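Local coordinates for protein disulfide-isomerase A4 (Rattus norvegicus, PDB 3EC3), which catalyses, in the endoplasmic reticulum, the rearrangement of disulfide bonds in proteins, the fragment here holding its noncatalytic thioredoxin-like b domains, at residues 68-80 / 88-100. The protein carries 1 engineered substitution. Numbering follows the deposited sequence.
Sequences FLKVSLGKLVLMQ and YEPRMHVMDVQGS
Met92, a selenomethionine in this crystal, lays its long flexible chain among Leu69, Val77 and Met79 on one face of a two-stranded pairing. Its CB meets Val77 CG1 at 3.9 Å and also touches Met79 CG, the two methionine chains running side by side. Met92 SE lies 3.1 Å from Leu69 O. The turn at chi3 brings Met92 CE 3.3 Å from the same oxygen and 4.1 Å from Leu69 CD2. On the same face Val94 stands by Val77, and its CG2 meets Val71 CG1; branching at CB disfavours helical backbone angles and suits Val77 and Val94 to strands. Leu76 and Met95 meet on the other face, where Met95 CE presses to 3.3 Å from Leu76 CD1, tighter than a usual carbon contact. Leu76 CB also packs against Val97 CG2, while helix 103-113 covers Met95 and Val97 through Ile106.

Strands 75-79 and 93-96 run antiparallel, at 163°, as the hairpin that closes the sheet of a thioredoxin-like fold: 93-96 is the edge strand, and 75-79 also bonds to the central strand 28-32. Leu76 and Met95, and Leu78 and His93, are the hydrogen-bonded pairs, each exchanging two N-H...O bonds.

Where the pairing ends, Val97 N hydrogen-bonds to Gly74 O at 3.0 Å, tilted 42° out of the carbonyl plane. Gly74, at a positive phi that would jam a CB against the preceding carbonyl, forms a G1 beta bulge with Lys75 opposite Val32. Lys75 bends at chi2 (-75°), and its CD packs 3.8 Å from Val94 CG1, so the methylenes lie against the valine while NZ goes on to a salt bridge with Asp96 OD1, from above the carboxylate plane; the modelled 2.5 Å is unusually short and its exact value doubtful. Beyond the other end, a water accepts from Gln80 N and donates to Arg91 O, joining the diverging backbones.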
loop_
_atom_site.group_PDB
_atom_site.type_symbol
_atom_site.label_atom_id
_atom_site.label_comp_id
_atom_site.label_asym_id
_atom_site.label_seq_id
_atom_site.Cartn_x
_atom_site.Cartn_y
_atom_site.Cartn_z
ATOM N N PHE A 68 -21.429 10.490 3.716
ATOM C CA PHE A 68 -20.438 10.701 2.653
ATOM C C PHE A 68 -19.712 9.423 2.274
ATOM O O PHE A 68 -19.508 9.160 1.081
ATOM C CB PHE A 68 -19.424 11.797 3.030
ATOM C CG PHE A 68 -18.255 11.908 2.090
ATOM C CD1 PHE A 68 -17.038 11.304 2.399
ATOM C CD2 PHE A 68 -18.360 12.632 0.902
ATOM C CE1 PHE A 68 -15.928 11.420 1.520
ATOM C CE2 PHE A 68 -17.262 12.742 0.021
ATOM C CZ PHE A 68 -16.054 12.141 0.329
ATOM N N LEU A 69 -19.314 8.634 3.270
ATOM C CA LEU A 69 -18.538 7.422 3.021
ATOM C C LEU A 69 -19.387 6.242 2.602
ATOM O O LEU A 69 -18.852 5.160 2.338
ATOM C CB LEU A 69 -17.754 7.003 4.255
ATOM C CG LEU A 69 -16.657 7.953 4.709
ATOM C CD1 LEU A 69 -16.007 7.359 5.948
ATOM C CD2 LEU A 69 -15.659 8.199 3.576
ATOM N N LYS A 70 -20.692 6.438 2.599
ATOM C CA LYS A 70 -21.660 5.420 2.241
ATOM C C LYS A 70 -21.606 4.173 3.169
ATOM O O LYS A 70 -21.792 3.042 2.727
ATOM C CB LYS A 70 -21.563 5.121 0.715
ATOM C CG LYS A 70 -21.845 6.383 -0.145
ATOM C CD LYS A 70 -22.371 6.074 -1.611
ATOM C CE LYS A 70 -23.453 7.085 -2.057
ATOM N NZ LYS A 70 -24.177 6.706 -3.354
ATOM N N VAL A 71 -21.397 4.408 4.467
ATOM C CA VAL A 71 -21.349 3.326 5.474
ATOM C C VAL A 71 -22.294 3.624 6.624
ATOM O O VAL A 71 -22.557 4.793 6.922
ATOM C CB VAL A 71 -19.912 3.102 6.065
ATOM C CG1 VAL A 71 -18.890 2.744 4.980
ATOM C CG2 VAL A 71 -19.435 4.306 6.903
ATOM N N SER A 72 -22.807 2.598 7.291
ATOM C CA SER A 72 -23.550 2.862 8.534
ATOM C C SER A 72 -22.538 2.948 9.692
ATOM O O SER A 72 -21.322 2.758 9.487
ATOM C CB SER A 72 -24.633 1.811 8.794
ATOM O OG SER A 72 -24.074 0.518 8.694
ATOM N N LEU A 73 -23.007 3.291 10.890
ATOM C CA LEU A 73 -22.094 3.424 12.035
ATOM C C LEU A 73 -21.689 2.016 12.463
ATOM O O LEU A 73 -22.422 1.038 12.209
ATOM C CB LEU A 73 -22.741 4.246 13.184
ATOM C CG LEU A 73 -23.144 5.702 12.835
ATOM C CD1 LEU A 73 -23.958 6.396 13.950
ATOM C CD2 LEU A 73 -21.966 6.566 12.431
ATOM N N GLY A 74 -20.528 1.879 13.082
ATOM C CA GLY A 74 -20.095 0.595 13.635
ATOM C C GLY A 74 -19.195 -0.137 12.676
ATOM O O GLY A 74 -19.329 -1.347 12.484
ATOM N N LYS A 75 -18.292 0.608 12.041
ATOM C CA LYS A 75 -17.451 0.053 10.999
ATOM C C LYS A 75 -15.990 0.510 11.105
ATOM O O LYS A 75 -15.681 1.624 11.536
ATOM C CB LYS A 75 -17.970 0.476 9.599
ATOM C CG LYS A 75 -19.485 0.220 9.308
ATOM C CD LYS A 75 -19.774 -1.217 9.050
ATOM C CE LYS A 75 -21.256 -1.447 8.786
ATOM N NZ LYS A 75 -21.560 -2.859 9.145
ATOM N N LEU A 76 -15.085 -0.332 10.633
ATOM C CA LEU A 76 -13.724 0.083 10.400
ATOM C C LEU A 76 -13.581 0.218 8.865
ATOM O O LEU A 76 -13.922 -0.717 8.127
ATOM C CB LEU A 76 -12.827 -1.031 10.923
ATOM C CG LEU A 76 -11.309 -0.949 11.065
ATOM C CD1 LEU A 76 -10.597 -2.101 10.371
ATOM C CD2 LEU A 76 -10.697 0.451 10.850
ATOM N N VAL A 77 -13.075 1.355 8.383
ATOM C CA VAL A 77 -13.040 1.618 6.953
ATOM C C VAL A 77 -11.566 1.895 6.650
ATOM O O VAL A 77 -10.941 2.695 7.340
ATOM C CB VAL A 77 -13.906 2.847 6.590
ATOM C CG1 VAL A 77 -13.774 3.160 5.111
ATOM C CG2 VAL A 77 -15.399 2.629 7.008
ATOM N N LEU A 78 -11.022 1.233 5.634
ATOM C CA LEU A 78 -9.656 1.488 5.199
ATOM C C LEU A 78 -9.734 1.950 3.758
ATOM O O LEU A 78 -10.386 1.273 2.905
ATOM C CB LEU A 78 -8.805 0.229 5.263
ATOM C CG LEU A 78 -7.978 0.030 6.551
ATOM C CD1 LEU A 78 -8.885 -0.492 7.570
ATOM C CD2 LEU A 78 -6.811 -0.988 6.271
HETATM N N MSE A 79 -9.083 3.072 3.484
HETATM C CA MSE A 79 -9.079 3.637 2.165
HETATM C C MSE A 79 -7.662 4.019 1.791
HETATM O O MSE A 79 -6.831 4.274 2.668
HETATM C CB MSE A 79 -9.970 4.868 2.148
HETATM C CG MSE A 79 -11.418 4.548 2.410
HETATM SE SE MSE A 79 -12.461 6.198 2.520
HETATM C CE MSE A 79 -11.953 6.697 4.337
ATOM N N GLN A 80 -7.362 4.036 0.497
ATOM C CA GLN A 80 -6.041 4.487 0.071
ATOM C C GLN A 80 -6.158 5.908 -0.479
ATOM O O GLN A 80 -7.188 6.257 -1.021
ATOM C CB GLN A 80 -5.497 3.558 -1.040
ATOM C CG GLN A 80 -5.226 2.158 -0.561
ATOM C CD GLN A 80 -4.048 2.051 0.405
ATOM O OE1 GLN A 80 -3.186 2.929 0.484
ATOM N NE2 GLN A 80 -4.014 0.964 1.141
ATOM N N TYR A 88 -8.868 -1.942 -10.203
ATOM C CA TYR A 88 -9.020 -3.316 -9.669
ATOM C C TYR A 88 -9.307 -3.448 -8.184
ATOM O O TYR A 88 -9.482 -4.576 -7.673
ATOM C CB TYR A 88 -7.781 -4.124 -10.013
ATOM C CG TYR A 88 -7.530 -4.069 -11.486
ATOM C CD1 TYR A 88 -6.375 -3.516 -11.991
ATOM C CD2 TYR A 88 -8.496 -4.548 -12.393
ATOM C CE1 TYR A 88 -6.157 -3.472 -13.379
ATOM C CE2 TYR A 88 -8.283 -4.487 -13.744
ATOM C CZ TYR A 88 -7.127 -3.956 -14.225
ATOM O OH TYR A 88 -6.926 -3.928 -15.592
ATOM N N GLU A 89 -9.388 -2.324 -7.487
ATOM C CA GLU A 89 -9.519 -2.328 -6.036
ATOM C C GLU A 89 -10.699 -1.491 -5.617
ATOM O O GLU A 89 -10.918 -0.417 -6.173
ATOM C CB GLU A 89 -8.216 -1.748 -5.392
ATOM C CG GLU A 89 -6.949 -2.516 -5.755
ATOM C CD GLU A 89 -5.708 -1.663 -5.495
ATOM O OE1 GLU A 89 -5.211 -0.989 -6.436
ATOM O OE2 GLU A 89 -5.283 -1.623 -4.314
ATOM N N PRO A 90 -11.469 -1.946 -4.611
ATOM C CA PRO A 90 -12.574 -1.102 -4.121
ATOM C C PRO A 90 -11.998 0.158 -3.482
ATOM O O PRO A 90 -10.840 0.123 -2.996
ATOM C CB PRO A 90 -13.263 -1.990 -3.063
ATOM C CG PRO A 90 -12.234 -3.017 -2.681
ATOM C CD PRO A 90 -11.312 -3.199 -3.846
ATOM N N ARG A 91 -12.739 1.270 -3.489
ATOM C CA ARG A 91 -12.276 2.463 -2.818
ATOM C C ARG A 91 -12.216 2.293 -1.309
ATOM O O ARG A 91 -11.498 3.029 -0.622
ATOM C CB ARG A 91 -13.165 3.656 -3.156
ATOM C CG ARG A 91 -13.150 3.996 -4.648
ATOM C CD ARG A 91 -12.146 5.054 -4.908
ATOM N NE ARG A 91 -12.061 5.449 -6.309
ATOM C CZ ARG A 91 -12.611 6.551 -6.815
ATOM N NH1 ARG A 91 -13.307 7.376 -6.029
ATOM N NH2 ARG A 91 -12.473 6.830 -8.119
HETATM N N MSE A 92 -13.008 1.367 -0.780
HETATM C CA MSE A 92 -12.945 1.135 0.651
HETATM C C MSE A 92 -13.022 -0.311 0.983
HETATM O O MSE A 92 -13.733 -1.072 0.310
HETATM C CB MSE A 92 -14.018 1.923 1.424
HETATM C CG MSE A 92 -15.328 2.173 0.758
HETATM SE SE MSE A 92 -16.209 3.512 1.992
HETATM C CE MSE A 92 -15.897 5.041 0.908
ATOM N N HIS A 93 -12.267 -0.706 1.997
ATOM C CA HIS A 93 -12.471 -2.005 2.629
ATOM C C HIS A 93 -13.163 -1.742 3.951
ATOM O O HIS A 93 -12.663 -0.943 4.735
ATOM C CB HIS A 93 -11.135 -2.690 2.822
ATOM C CG HIS A 93 -10.642 -3.362 1.569
ATOM N ND1 HIS A 93 -9.741 -2.772 0.720
ATOM C CD2 HIS A 93 -10.921 -4.572 1.038
ATOM C CE1 HIS A 93 -9.461 -3.597 -0.277
ATOM N NE2 HIS A 93 -10.158 -4.700 -0.105
ATOM N N VAL A 94 -14.307 -2.408 4.183
ATOM C CA VAL A 94 -15.165 -2.122 5.321
ATOM C C VAL A 94 -15.377 -3.387 6.165
ATOM O O VAL A 94 -15.737 -4.453 5.614
ATOM C CB VAL A 94 -16.532 -1.560 4.851
ATOM C CG1 VAL A 94 -17.430 -1.250 6.035
ATOM C CG2 VAL A 94 -16.323 -0.274 4.018
HETATM N N MSE A 95 -15.105 -3.286 7.468
HETATM C CA MSE A 95 -15.279 -4.399 8.405
HETATM C C MSE A 95 -16.262 -3.988 9.492
HETATM O O MSE A 95 -16.174 -2.882 10.008
HETATM C CB MSE A 95 -13.957 -4.782 9.060
HETATM C CG MSE A 95 -14.087 -5.923 10.076
HETATM SE SE MSE A 95 -12.376 -6.233 10.931
HETATM C CE MSE A 95 -12.150 -4.711 11.705
ATOM N N ASP A 96 -17.211 -4.873 9.805
ATOM C CA ASP A 96 -18.131 -4.648 10.928
ATOM C C ASP A 96 -17.345 -4.704 12.209
ATOM O O ASP A 96 -16.528 -5.604 12.383
ATOM C CB ASP A 96 -19.243 -5.733 11.001
ATOM C CG ASP A 96 -20.144 -5.762 9.764
ATOM O OD1 ASP A 96 -20.037 -4.846 8.905
ATOM O OD2 ASP A 96 -20.985 -6.704 9.644
ATOM N N VAL A 97 -17.587 -3.746 13.116
ATOM C CA VAL A 97 -16.913 -3.727 14.411
ATOM C C VAL A 97 -17.904 -3.441 15.535
ATOM O O VAL A 97 -18.505 -2.362 15.572
ATOM C CB VAL A 97 -15.748 -2.685 14.495
ATOM C CG1 VAL A 97 -15.136 -2.679 15.901
ATOM C CG2 VAL A 97 -14.653 -2.999 13.478
ATOM N N GLN A 98 -18.084 -4.416 16.431
ATOM C CA GLN A 98 -18.854 -4.161 17.654
ATOM C C GLN A 98 -18.156 -4.609 18.920
ATOM O O GLN A 98 -16.985 -4.952 18.901
ATOM C CB GLN A 98 -20.246 -4.763 17.568
ATOM C CG GLN A 98 -20.269 -6.171 17.111
ATOM C CD GLN A 98 -21.475 -6.402 16.274
ATOM O OE1 GLN A 98 -22.344 -7.174 16.639
ATOM N NE2 GLN A 98 -21.565 -5.677 15.154
ATOM N N GLY A 99 -18.897 -4.585 20.032
ATOM C CA GLY A 99 -18.303 -4.846 21.321
ATOM C C GLY A 99 -17.728 -6.239 21.315
ATOM O O GLY A 99 -16.678 -6.477 21.889
ATOM N N SER A 100 -18.385 -7.125 20.579
ATOM C CA SER A 100 -18.035 -8.547 20.537
ATOM C C SER A 100 -16.869 -8.854 19.595
ATOM O O SER A 100 -16.239 -9.888 19.721
ATOM C CB SER A 100 -19.284 -9.377 20.207
ATOM O OG SER A 100 -19.737 -9.098 18.886
HETATM O O HOH W 1 -8.525 0.359 0.944
HETATM O O HOH W 2 -9.129 3.628 -1.589
#